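Local coordinates for protein acidocalcisomal pyrophosphatase (Trypanosoma brucei brucei, PDB 5C5V) that probably hydrolyses inorganic pyrophosphate to orthophosphate, using magnesium ions held in its active site, at residues Asp193-Tyr198 with Arg290-Val295; Gly199-Thr204 with Lys321-Ser326; Pro222-Glu227 with Asp256-Cys261; Gly245-Ile250 with Gly311-Lys316. All coordinates share one frame; numbering follows the deposited sequence.

Contact 1 (Asp193-Tyr198 with Arg290-Val295). With 2PN (imidodiphosphoric acid), chain C.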
# COMPACT_ATOMS: atom_id res chain seq x y z
N ASP A 193 -20.11 17.21 6.79
CA ASP A 193 -18.86 16.90 7.45
C ASP A 193 -17.65 17.29 6.59
O ASP A 193 -17.71 17.31 5.35
CB ASP A 193 -18.78 15.42 7.81
CG ASP A 193 -19.85 15.01 8.79
OD1 ASP A 193 -19.71 15.39 9.97
OD2 ASP A 193 -20.82 14.32 8.40
N MET A 194 -16.58 17.65 7.29
CA MET A 194 -15.26 17.79 6.70
C MET A 194 -14.81 16.38 6.38
O MET A 194 -14.84 15.51 7.24
CB MET A 194 -14.30 18.50 7.68
CG MET A 194 -12.83 18.53 7.28
SD MET A 194 -12.55 19.38 5.72
CE MET A 194 -13.12 21.03 6.14
N MET A 195 -14.40 16.14 5.14
CA MET A 195 -14.22 14.78 4.65
C MET A 195 -12.75 14.41 4.55
O MET A 195 -12.41 13.35 4.03
CB MET A 195 -14.91 14.64 3.29
CG MET A 195 -16.37 15.04 3.39
SD MET A 195 -17.35 14.86 1.88
CE MET A 195 -16.56 16.09 0.84
N TRP A 196 -11.91 15.31 5.05
CA TRP A 196 -10.48 15.06 5.20
C TRP A 196 -10.05 15.67 6.52
O TRP A 196 -10.77 16.51 7.08
CB TRP A 196 -9.69 15.67 4.04
CG TRP A 196 -10.27 15.30 2.71
CD1 TRP A 196 -9.92 14.24 1.95
CD2 TRP A 196 -11.32 15.97 2.02
NE1 TRP A 196 -10.69 14.20 0.81
CE2 TRP A 196 -11.56 15.26 0.83
CE3 TRP A 196 -12.08 17.11 2.28
CZ2 TRP A 196 -12.52 15.65 -0.10
CZ3 TRP A 196 -13.04 17.50 1.36
CH2 TRP A 196 -13.25 16.77 0.18
N ASN A 197 -8.90 15.26 7.03
CA ASN A 197 -8.35 15.89 8.22
C ASN A 197 -8.04 17.33 7.89
O ASN A 197 -7.29 17.60 6.95
CB ASN A 197 -7.08 15.18 8.70
CG ASN A 197 -7.34 13.76 9.13
OD1 ASN A 197 -8.19 13.51 9.98
ND2 ASN A 197 -6.61 12.82 8.55
N TYR A 198 -8.60 18.24 8.68
CA TYR A 198 -8.44 19.65 8.46
C TYR A 198 -7.74 20.30 9.66
O TYR A 198 -7.99 19.93 10.80
CB TYR A 198 -9.80 20.30 8.22
CG TYR A 198 -9.73 21.77 7.92
CD1 TYR A 198 -9.43 22.24 6.64
CD2 TYR A 198 -9.96 22.71 8.92
CE1 TYR A 198 -9.36 23.59 6.37
CE2 TYR A 198 -9.89 24.07 8.66
CZ TYR A 198 -9.60 24.50 7.39
OH TYR A 198 -9.54 25.84 7.13
N ARG A 290 -12.21 21.54 -3.60
CA ARG A 290 -12.47 22.87 -4.14
C ARG A 290 -13.95 23.22 -3.99
O ARG A 290 -14.29 24.34 -3.58
CB ARG A 290 -12.05 22.98 -5.61
CG ARG A 290 -12.35 24.33 -6.28
CD ARG A 290 -11.65 24.46 -7.64
NE ARG A 290 -11.75 23.18 -8.32
CZ ARG A 290 -10.75 22.57 -8.96
NH1 ARG A 290 -9.56 23.14 -9.06
NH2 ARG A 290 -10.96 21.39 -9.51
N GLU A 291 -14.82 22.27 -4.30
CA GLU A 291 -16.26 22.51 -4.27
C GLU A 291 -16.80 22.68 -2.84
O GLU A 291 -17.59 23.57 -2.58
CB GLU A 291 -17.00 21.36 -4.97
CG GLU A 291 -18.53 21.48 -4.90
CD GLU A 291 -19.10 22.61 -5.75
OE1 GLU A 291 -18.36 23.26 -6.52
OE2 GLU A 291 -20.33 22.85 -5.64
N TRP A 292 -16.36 21.81 -1.94
CA TRP A 292 -16.75 21.92 -0.54
C TRP A 292 -16.39 23.33 0.01
O TRP A 292 -17.22 24.01 0.62
CB TRP A 292 -16.06 20.83 0.27
CG TRP A 292 -16.69 20.59 1.60
CD1 TRP A 292 -17.60 19.61 1.92
CD2 TRP A 292 -16.47 21.34 2.80
NE1 TRP A 292 -17.95 19.71 3.25
CE2 TRP A 292 -17.28 20.76 3.81
CE3 TRP A 292 -15.68 22.45 3.13
CZ2 TRP A 292 -17.31 21.26 5.11
CZ3 TRP A 292 -15.72 22.93 4.42
CH2 TRP A 292 -16.53 22.34 5.40
N PHE A 293 -15.16 23.78 -0.24
CA PHE A 293 -14.75 25.10 0.27
C PHE A 293 -15.40 26.23 -0.51
O PHE A 293 -15.56 27.33 0.02
CB PHE A 293 -13.23 25.25 0.25
CG PHE A 293 -12.55 24.57 1.39
CD1 PHE A 293 -12.83 24.95 2.70
CD2 PHE A 293 -11.64 23.55 1.17
CE1 PHE A 293 -12.23 24.32 3.77
CE2 PHE A 293 -11.03 22.92 2.24
CZ PHE A 293 -11.33 23.30 3.54
N ARG A 294 -15.81 25.95 -1.75
CA ARG A 294 -16.48 26.96 -2.55
C ARG A 294 -17.84 27.30 -1.94
O ARG A 294 -18.17 28.47 -1.79
CB ARG A 294 -16.67 26.51 -4.00
CG ARG A 294 -17.28 27.60 -4.89
CD ARG A 294 -17.55 27.15 -6.33
NE ARG A 294 -18.67 26.22 -6.39
CZ ARG A 294 -19.94 26.59 -6.54
NH1 ARG A 294 -20.25 27.88 -6.66
NH2 ARG A 294 -20.89 25.68 -6.59
N VAL A 295 -18.59 26.27 -1.55
CA VAL A 295 -20.00 26.47 -1.22
C VAL A 295 -20.37 26.35 0.26
O VAL A 295 -21.51 26.68 0.62
CB VAL A 295 -20.90 25.45 -1.97
CG1 VAL A 295 -20.60 25.46 -3.46
CG2 VAL A 295 -20.72 24.03 -1.40
P1 2PN C . -13.31 29.32 8.34
O1 2PN C . -13.64 29.95 9.72
O2 2PN C . -13.03 30.47 7.33
O3 2PN C . -14.49 28.40 7.91
N1 2PN C . -12.00 28.35 8.49
P2 2PN C . -10.47 28.88 8.75
O4 2PN C . -10.42 29.83 9.99
O5 2PN C . -10.06 29.66 7.51
O6 2PN C . -9.58 27.74 8.96

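Contact 2 (Gly199-Thr204 with Lys321-Ser326)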
# COMPACT_ATOMS: atom_id res chain seq x y z
N GLY A 199 -6.87 21.27 9.39
CA GLY A 199 -6.16 21.93 10.47
C GLY A 199 -5.27 23.06 9.99
O GLY A 199 -5.63 23.81 9.09
N ALA A 200 -4.08 23.16 10.58
CA ALA A 200 -3.22 24.29 10.29
C ALA A 200 -1.75 23.94 10.44
O ALA A 200 -1.39 22.92 11.04
CB ALA A 200 -3.57 25.46 11.19
N PHE A 201 -0.90 24.77 9.85
CA PHE A 201 0.54 24.65 10.02
C PHE A 201 0.98 25.60 11.13
O PHE A 201 0.68 26.80 11.07
CB PHE A 201 1.29 24.97 8.72
CG PHE A 201 1.12 23.92 7.64
CD1 PHE A 201 1.68 22.66 7.79
CD2 PHE A 201 0.41 24.19 6.49
CE1 PHE A 201 1.53 21.69 6.81
CE2 PHE A 201 0.26 23.22 5.50
CZ PHE A 201 0.83 21.97 5.66
N PRO A 202 1.72 25.09 12.11
CA PRO A 202 2.25 25.97 13.15
C PRO A 202 3.27 26.95 12.57
O PRO A 202 3.80 26.68 11.49
CB PRO A 202 2.91 25.00 14.14
CG PRO A 202 3.27 23.82 13.30
CD PRO A 202 2.15 23.69 12.30
N GLN A 203 3.52 28.07 13.26
CA GLN A 203 4.56 29.03 12.89
C GLN A 203 4.32 29.61 11.49
O GLN A 203 5.27 29.88 10.75
CB GLN A 203 5.95 28.38 12.97
CG GLN A 203 6.22 27.74 14.33
CD GLN A 203 7.65 27.20 14.50
OE1 GLN A 203 8.29 26.77 13.53
NE2 GLN A 203 8.14 27.23 15.73
N THR A 204 3.05 29.76 11.14
CA THR A 204 2.65 30.50 9.95
C THR A 204 1.55 31.49 10.32
O THR A 204 0.86 31.32 11.32
CB THR A 204 2.12 29.59 8.83
OG1 THR A 204 0.93 28.93 9.29
CG2 THR A 204 3.15 28.56 8.42
N LYS A 321 6.53 27.58 -1.26
CA LYS A 321 6.85 29.01 -1.24
C LYS A 321 5.83 29.75 -0.38
O LYS A 321 6.21 30.56 0.46
CB LYS A 321 6.86 29.63 -2.64
CG LYS A 321 8.11 29.37 -3.43
CD LYS A 321 8.05 30.11 -4.78
CE LYS A 321 9.40 30.06 -5.51
NZ LYS A 321 9.67 28.67 -6.06
N VAL A 322 4.55 29.45 -0.59
CA VAL A 322 3.49 30.07 0.18
C VAL A 322 3.70 29.82 1.68
O VAL A 322 3.54 30.71 2.50
CB VAL A 322 2.10 29.55 -0.23
CG1 VAL A 322 1.06 29.92 0.81
CG2 VAL A 322 1.69 30.09 -1.61
N ILE A 323 4.06 28.58 2.02
CA ILE A 323 4.30 28.23 3.42
C ILE A 323 5.55 28.95 3.97
O ILE A 323 5.52 29.48 5.08
CB ILE A 323 4.44 26.72 3.58
CG1 ILE A 323 3.09 26.06 3.34
CG2 ILE A 323 4.99 26.37 4.97
CD1 ILE A 323 3.17 24.56 3.19
N ASP A 324 6.62 28.98 3.18
CA ASP A 324 7.86 29.66 3.58
C ASP A 324 7.61 31.13 3.88
O ASP A 324 8.06 31.67 4.90
CB ASP A 324 8.90 29.53 2.47
CG ASP A 324 10.18 30.31 2.76
OD1 ASP A 324 10.80 30.06 3.81
OD2 ASP A 324 10.56 31.19 1.95
N GLU A 325 6.87 31.79 2.99
CA GLU A 325 6.57 33.20 3.14
C GLU A 325 5.66 33.46 4.35
O GLU A 325 5.84 34.45 5.05
CB GLU A 325 5.93 33.74 1.87
CG GLU A 325 6.90 33.74 0.69
CD GLU A 325 6.25 34.19 -0.61
OE1 GLU A 325 5.03 34.52 -0.62
OE2 GLU A 325 6.95 34.16 -1.64
N SER A 326 4.72 32.56 4.64
CA SER A 326 3.90 32.76 5.83
C SER A 326 4.70 32.48 7.12
O SER A 326 4.29 32.89 8.20
CB SER A 326 2.65 31.89 5.81
OG SER A 326 2.99 30.54 6.05

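Contact 3 (Pro222-Glu227 with Asp256-Cys261). With MG (magnesium ion), chain E; MG (magnesium ion), chain G; MG (magnesium ion), chain D; 2PN (imidodiphosphoric acid), chain C.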
# COMPACT_ATOMS: atom_id res chain seq x y z
N PRO A 222 -3.32 31.02 11.16
CA PRO A 222 -2.31 30.13 10.59
C PRO A 222 -2.75 29.59 9.23
O PRO A 222 -3.95 29.53 8.97
CB PRO A 222 -2.21 29.01 11.62
CG PRO A 222 -2.69 29.61 12.88
CD PRO A 222 -3.74 30.59 12.51
N VAL A 223 -1.80 29.23 8.38
CA VAL A 223 -2.11 28.64 7.08
C VAL A 223 -2.88 27.33 7.24
O VAL A 223 -2.54 26.46 8.05
CB VAL A 223 -0.81 28.40 6.28
CG1 VAL A 223 -1.08 27.60 5.00
CG2 VAL A 223 -0.15 29.72 5.94
N ASP A 224 -3.93 27.19 6.44
CA ASP A 224 -4.84 26.05 6.53
C ASP A 224 -4.35 24.87 5.69
O ASP A 224 -3.82 25.05 4.61
CB ASP A 224 -6.25 26.46 6.08
CG ASP A 224 -6.88 27.50 7.01
OD1 ASP A 224 -6.72 27.38 8.24
OD2 ASP A 224 -7.52 28.43 6.50
N ALA A 225 -4.55 23.67 6.21
CA ALA A 225 -4.11 22.46 5.52
C ALA A 225 -5.21 21.40 5.46
O ALA A 225 -5.97 21.21 6.41
CB ALA A 225 -2.86 21.90 6.19
N VAL A 226 -5.29 20.71 4.32
CA VAL A 226 -6.19 19.58 4.17
C VAL A 226 -5.35 18.32 4.00
O VAL A 226 -4.62 18.20 3.02
CB VAL A 226 -7.13 19.76 2.96
CG1 VAL A 226 -8.28 18.77 3.04
CG2 VAL A 226 -7.66 21.18 2.92
N GLU A 227 -5.44 17.40 4.94
CA GLU A 227 -4.67 16.17 4.82
C GLU A 227 -5.53 15.03 4.24
O GLU A 227 -6.56 14.66 4.81
CB GLU A 227 -4.09 15.78 6.19
CG GLU A 227 -3.04 14.69 6.14
CD GLU A 227 -3.65 13.30 6.01
OE1 GLU A 227 -4.74 13.07 6.59
OE2 GLU A 227 -3.04 12.44 5.33
N ASP A 256 -6.80 32.98 1.82
CA ASP A 256 -7.07 31.86 2.70
C ASP A 256 -6.63 30.56 2.03
O ASP A 256 -7.44 29.64 1.85
CB ASP A 256 -8.55 31.83 3.06
CG ASP A 256 -8.83 31.14 4.36
OD1 ASP A 256 -7.87 30.92 5.14
OD2 ASP A 256 -10.01 30.82 4.61
N TRP A 257 -5.35 30.52 1.67
CA TRP A 257 -4.73 29.36 1.04
C TRP A 257 -5.15 28.08 1.72
O TRP A 257 -5.22 28.01 2.94
CB TRP A 257 -3.21 29.43 1.09
CG TRP A 257 -2.59 30.60 0.42
CD1 TRP A 257 -2.02 31.69 1.03
CD2 TRP A 257 -2.43 30.81 -0.99
NE1 TRP A 257 -1.53 32.56 0.09
CE2 TRP A 257 -1.76 32.04 -1.16
CE3 TRP A 257 -2.78 30.07 -2.12
CZ2 TRP A 257 -1.44 32.55 -2.41
CZ3 TRP A 257 -2.46 30.58 -3.37
CH2 TRP A 257 -1.80 31.81 -3.51
N LYS A 258 -5.41 27.06 0.91
CA LYS A 258 -5.71 25.73 1.43
C LYS A 258 -4.68 24.75 0.90
O LYS A 258 -4.73 24.36 -0.27
CB LYS A 258 -7.12 25.30 1.03
CG LYS A 258 -8.23 26.14 1.65
CD LYS A 258 -8.45 25.79 3.11
CE LYS A 258 -9.56 26.63 3.72
NZ LYS A 258 -9.17 28.05 3.84
N VAL A 259 -3.73 24.39 1.75
CA VAL A 259 -2.66 23.50 1.33
C VAL A 259 -3.14 22.05 1.32
O VAL A 259 -3.75 21.58 2.29
CB VAL A 259 -1.41 23.63 2.23
CG1 VAL A 259 -0.35 22.60 1.83
CG2 VAL A 259 -0.83 25.03 2.14
N VAL A 260 -2.88 21.35 0.22
CA VAL A 260 -3.19 19.94 0.11
C VAL A 260 -1.95 19.17 0.52
O VAL A 260 -0.87 19.40 -0.02
CB VAL A 260 -3.61 19.52 -1.33
CG1 VAL A 260 -3.86 18.01 -1.40
CG2 VAL A 260 -4.85 20.29 -1.79
N CYS A 261 -2.11 18.26 1.47
CA CYS A 261 -0.95 17.51 1.95
C CYS A 261 -1.36 16.10 2.29
O CYS A 261 -2.56 15.79 2.35
CB CYS A 261 -0.33 18.19 3.19
SG CYS A 261 -1.45 18.23 4.61
MG MG E . -8.13 30.27 7.04
MG MG G . -7.88 28.24 9.59
MG MG D . -11.47 30.60 5.95
P1 2PN C . -13.31 29.32 8.34
O1 2PN C . -13.64 29.95 9.72
O2 2PN C . -13.03 30.47 7.33
O3 2PN C . -14.49 28.40 7.91
N1 2PN C . -12.00 28.35 8.49
P2 2PN C . -10.47 28.88 8.75
O4 2PN C . -10.42 29.83 9.99
O5 2PN C . -10.06 29.66 7.51
O6 2PN C . -9.58 27.74 8.96
O HOH W 1 -5.96 30.64 7.27
O HOH W 2 -5.82 28.65 10.58
O HOH W 3 -11.90 28.65 5.36
O HOH W 4 -11.04 32.60 6.84
O HOH W 5 -8.06 30.19 8.97

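Contact 4 (Gly245-Ile250 with Gly311-Lys316)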
# COMPACT_ATOMS: atom_id res chain seq x y z
N GLY A 245 0.41 20.50 -2.82
CA GLY A 245 -0.06 21.61 -3.62
C GLY A 245 -0.92 22.54 -2.81
O GLY A 245 -1.09 22.33 -1.61
N VAL A 246 -1.48 23.56 -3.44
CA VAL A 246 -2.27 24.51 -2.67
C VAL A 246 -3.36 25.17 -3.49
O VAL A 246 -3.18 25.45 -4.68
CB VAL A 246 -1.35 25.62 -2.04
CG1 VAL A 246 -0.62 26.39 -3.11
CG2 VAL A 246 -2.16 26.56 -1.18
N LEU A 247 -4.49 25.43 -2.85
CA LEU A 247 -5.63 26.08 -3.47
C LEU A 247 -5.77 27.52 -3.02
O LEU A 247 -5.78 27.79 -1.82
CB LEU A 247 -6.92 25.31 -3.14
CG LEU A 247 -8.20 25.86 -3.76
CD1 LEU A 247 -8.10 25.86 -5.28
CD2 LEU A 247 -9.41 25.04 -3.30
N GLY A 248 -5.85 28.44 -3.97
CA GLY A 248 -5.89 29.86 -3.66
C GLY A 248 -7.27 30.38 -3.27
O GLY A 248 -7.79 31.30 -3.90
N MET A 249 -7.84 29.83 -2.22
CA MET A 249 -9.13 30.28 -1.73
C MET A 249 -9.09 31.71 -1.20
O MET A 249 -8.24 32.05 -0.37
CB MET A 249 -9.62 29.34 -0.63
CG MET A 249 -10.93 29.75 0.00
SD MET A 249 -11.45 28.52 1.22
CE MET A 249 -12.95 29.28 1.85
N ILE A 250 -10.02 32.54 -1.68
CA ILE A 250 -10.27 33.87 -1.12
C ILE A 250 -11.58 33.80 -0.33
O ILE A 250 -12.65 33.64 -0.91
CB ILE A 250 -10.39 34.97 -2.21
CG1 ILE A 250 -9.31 34.82 -3.28
CG2 ILE A 250 -10.36 36.37 -1.59
CD1 ILE A 250 -7.95 34.81 -2.73
N GLY A 311 -9.14 28.72 -9.76
CA GLY A 311 -9.37 27.49 -9.03
C GLY A 311 -8.29 26.44 -9.25
O GLY A 311 -8.38 25.33 -8.74
N GLU A 312 -7.23 26.79 -9.97
CA GLU A 312 -6.15 25.82 -10.17
C GLU A 312 -5.46 25.48 -8.84
O GLU A 312 -5.16 26.37 -8.04
CB GLU A 312 -5.12 26.35 -11.16
CG GLU A 312 -3.99 25.36 -11.43
CD GLU A 312 -2.82 25.97 -12.19
OE1 GLU A 312 -2.98 27.08 -12.75
OE2 GLU A 312 -1.72 25.35 -12.20
N PHE A 313 -5.24 24.19 -8.60
CA PHE A 313 -4.37 23.76 -7.51
C PHE A 313 -2.95 23.93 -7.98
O PHE A 313 -2.53 23.25 -8.92
CB PHE A 313 -4.61 22.30 -7.12
CG PHE A 313 -5.85 22.07 -6.29
CD1 PHE A 313 -5.77 22.00 -4.90
CD2 PHE A 313 -7.10 21.91 -6.89
CE1 PHE A 313 -6.90 21.78 -4.13
CE2 PHE A 313 -8.22 21.68 -6.13
CZ PHE A 313 -8.13 21.62 -4.74
N LYS A 314 -2.20 24.82 -7.35
CA LYS A 314 -0.80 25.02 -7.71
C LYS A 314 0.02 23.84 -7.20
O LYS A 314 -0.43 23.11 -6.32
CB LYS A 314 -0.27 26.33 -7.13
CG LYS A 314 -1.04 27.54 -7.56
CD LYS A 314 -0.97 27.73 -9.07
CE LYS A 314 0.16 28.68 -9.45
NZ LYS A 314 0.24 28.85 -10.93
N ASP A 315 1.20 23.64 -7.77
CA ASP A 315 1.98 22.46 -7.40
C ASP A 315 2.73 22.65 -6.06
O ASP A 315 2.60 23.68 -5.39
CB ASP A 315 2.95 22.11 -8.53
CG ASP A 315 4.00 23.18 -8.78
OD1 ASP A 315 4.20 24.08 -7.93
OD2 ASP A 315 4.62 23.14 -9.86
N LYS A 316 3.48 21.63 -5.67
CA LYS A 316 4.11 21.62 -4.36
C LYS A 316 5.21 22.66 -4.21
O LYS A 316 5.37 23.21 -3.12
CB LYS A 316 4.66 20.23 -4.06
CG LYS A 316 5.83 19.83 -4.91
CD LYS A 316 6.38 18.49 -4.43
CE LYS A 316 7.52 18.03 -5.32
NZ LYS A 316 7.86 16.63 -4.99
O HOH W 6 -6.27 28.36 -6.85

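Contact 1 (Asp193-Tyr198 with Arg290-Val295)
Met-194 and Trp-292 make the nearest backbone approach, their CA atoms 8.5 Å apart where the chain leading into strand 197-200 passes the last turns of helix 285-295, and side chains make most of the contacts across the gap. Trp-292 points its indole into it. Met-194, with its chain bent at chi2 and chi3, hooks its terminal methyl over one face of the six-membered ring, with CE 4.0 Å from the centroid, in a CH-pi contact. SD stands above the same face, farther off, completing a Met-aromatic arrangement. At the pyrrole end, CE of Met-195 touches CD1 of Trp-292 at 3.8 Å, while Asp-193 O lies 3.2 Å from Trp-292 NE1; the Asp-193 carboxylate itself is salt-bridged to Arg-163.

This aromatic layer seats the helix against the beta-barrel of the soluble inorganic pyrophosphatase fold, beside the substrate pocket. Trp-292 also stacks on Tyr-296, another residue of that pocket, and packs against Asp-193 of the second subunit.

Phe-293 continues the layer on the pocket side. Its CZ is shared by the CE methyl of Met-194, 3.9 Å away, and by Tyr-198, whose CE1 comes to 3.5 Å. The tyrosine and phenylalanine rings meet obliquely, their planes inclined at 44°. With CG anti to the backbone N (chi1 -178°), Tyr-198 extends past Phe-293 until its hydroxyl OH donates a 2.6 Å hydrogen bond to O6 of the imidodiphosphate, an oxygen that lies at the ring edge, near its plane.

Contact 2 (Gly199-Thr204 with Lys321-Ser326)
The Phe-201 ring receives one methyl from the helix: CD1 of Ile-323 reaches its CE2 atom at 3.9 Å, approaching obliquely, with the two side chains crossing at about a right angle. Val-241 and Val-243 of strand 238-251 and Val-259 of strand 254-263 also touch this phenylalanine, so Ile-323 joins the long helix 316-336 to the hydrophobic filling of the pyrophosphatase sheet.

A second meeting point lies where the turn after strand 197-200 brings Thr-204 against Ser-326. The serine OG sits 3.1 Å from Thr-204 CB and equally near its CG2, a tight fit of a hydroxyl against carbon. Neither hydroxyl bonds across. Ser-326 OG, placed between its backbone N and carbonyl carbon (chi1 73°), turns back along the helix to donate to Ile-323 O at 2.9 Å. Thr-204 OG1 donates to Phe-201 O at 2.8 Å, bracing the turn, and is also hydrogen-bonded to Val-223 N. The backbones touch through a CA-H...O contact, Thr-204 CA lying 3.4 Å from Ser-326 O.

With both hydroxyls engaged by backbone atoms and neither bonded across, the side-chain contact between turn and helix rests on van der Waals fit.

Contact 3 (Pro222-Glu227 with Asp256-Cys261)
Asp-224 reaches from its strand into a cluster of magnesium ions, and its CB already rests on the second segment, 3.8 Å from Lys-258 CD and close to Trp-257 O. Beyond CG the carboxylate divides its work. OD1 binds the magnesium ion of chain G at 2.0 Å, while OD2 binds that of chain E, also at 2.0 Å. Around OD2 lie other groups as well. Asp-256 OD1 lies 2.9 Å from it because both oxygens bind the chain E ion, the two carboxylate planes standing 70° apart. Lys-258 NZ donates to Asp-224 OD2 at 3.2 Å from the anti side, 27° out of the carboxylate plane, in a salt bridge.

The frame is a parallel strand pair, 224-227 beside 258-261, in the beta-barrel of the soluble pyrophosphatase fold. Val-226 N donates to Val-259 O at 2.7 Å, and Val-259 N and Cys-261 N complete the ladder by bonding to Asp-224 O and Val-226 O.

Asp-256 extends the metal array, its OD2 binding the magnesium of chain D; Asp-219 and Asp-251 supply further metal-binding carboxylates. Lys-258, bent at chi2 and chi4, also donates from NZ to Asp-256 O at 3.1 Å and makes a weak salt bridge to Asp-256 OD2; set between the two carboxylates, its charge probably offsets part of theirs. A water bridges the chain E and chain G ions, consistent with the metal-activated nucleophile proposed for this enzyme family.

Contact 4 (Gly245-Ile250 with Gly311-Lys316)
Leu-247 and Phe-313 face each other across an antiparallel pairing in which the short, weakly bonded strand 313-315 lies alongside strand 238-251 of the pyrophosphatase beta-barrel. The leucine approaches the phenyl ring broadside: CD1 stands 4.2 Å from the centroid and only 6° off the ring normal, a CH-pi contact over the centre of the face. CB meets the ring closer to its rim, 3.7 Å from Phe-313 CE1, and CD2 lies near CZ. With its CG anti to the carbonyl carbon (chi1 -77°), Phe-313 brings its ring back over the leucine, where Leu-286 and Arg-290 of helix 285-295 also touch it. The leucine CD1 reaches Gly-311 O too, at 3.5 Å.

On the other side of the sheet Val-246 and Lys-314 pass at a slant, the valine CG1 being 4.0 Å from the lysine CB. The rest of Lys-314 bends away toward Phe-309 and Tyr-318, with which it makes cation-pi contacts. Val-246 and Lys-314 form the hydrogen-bonded pair of the ladder: Lys-314 N donates to Val-246 O at 2.9 Å, and Val-246 N donates to Lys-314 O at 3.1 Å. Just beyond, Asp-315 takes the N-cap position of helix 316-336, its OD1 bonded to Tyr-318 N. At the opposite end Gly-248 centres an inverse gamma turn, and one water accepts from Gly-248 N while donating to Glu-312 O at 2.6 Å.

How the contacts relate
From the N terminus, segments 193-198 and 199-204 come first in immediate succession, opening contacts 1 and 2 on strand 197-200. Strand 224-227 then opens contact 3 and strand 238-251 opens contact 4. Contact 3 closes first, at 256-261, nested within the loops of both contact 1 and contact 2. Contact 1 closes next, on helix 285-295, then contact 4 at 311-316, and contact 2 last, on helix 316-336, enclosing contact 4. Contact 1 crosses contacts 2 and 4, and contact 3 crosses contact 4. All four reach the barrel sheet: contacts 3 and 4 pair its strands, while contacts 1 and 2 attach two helices to it.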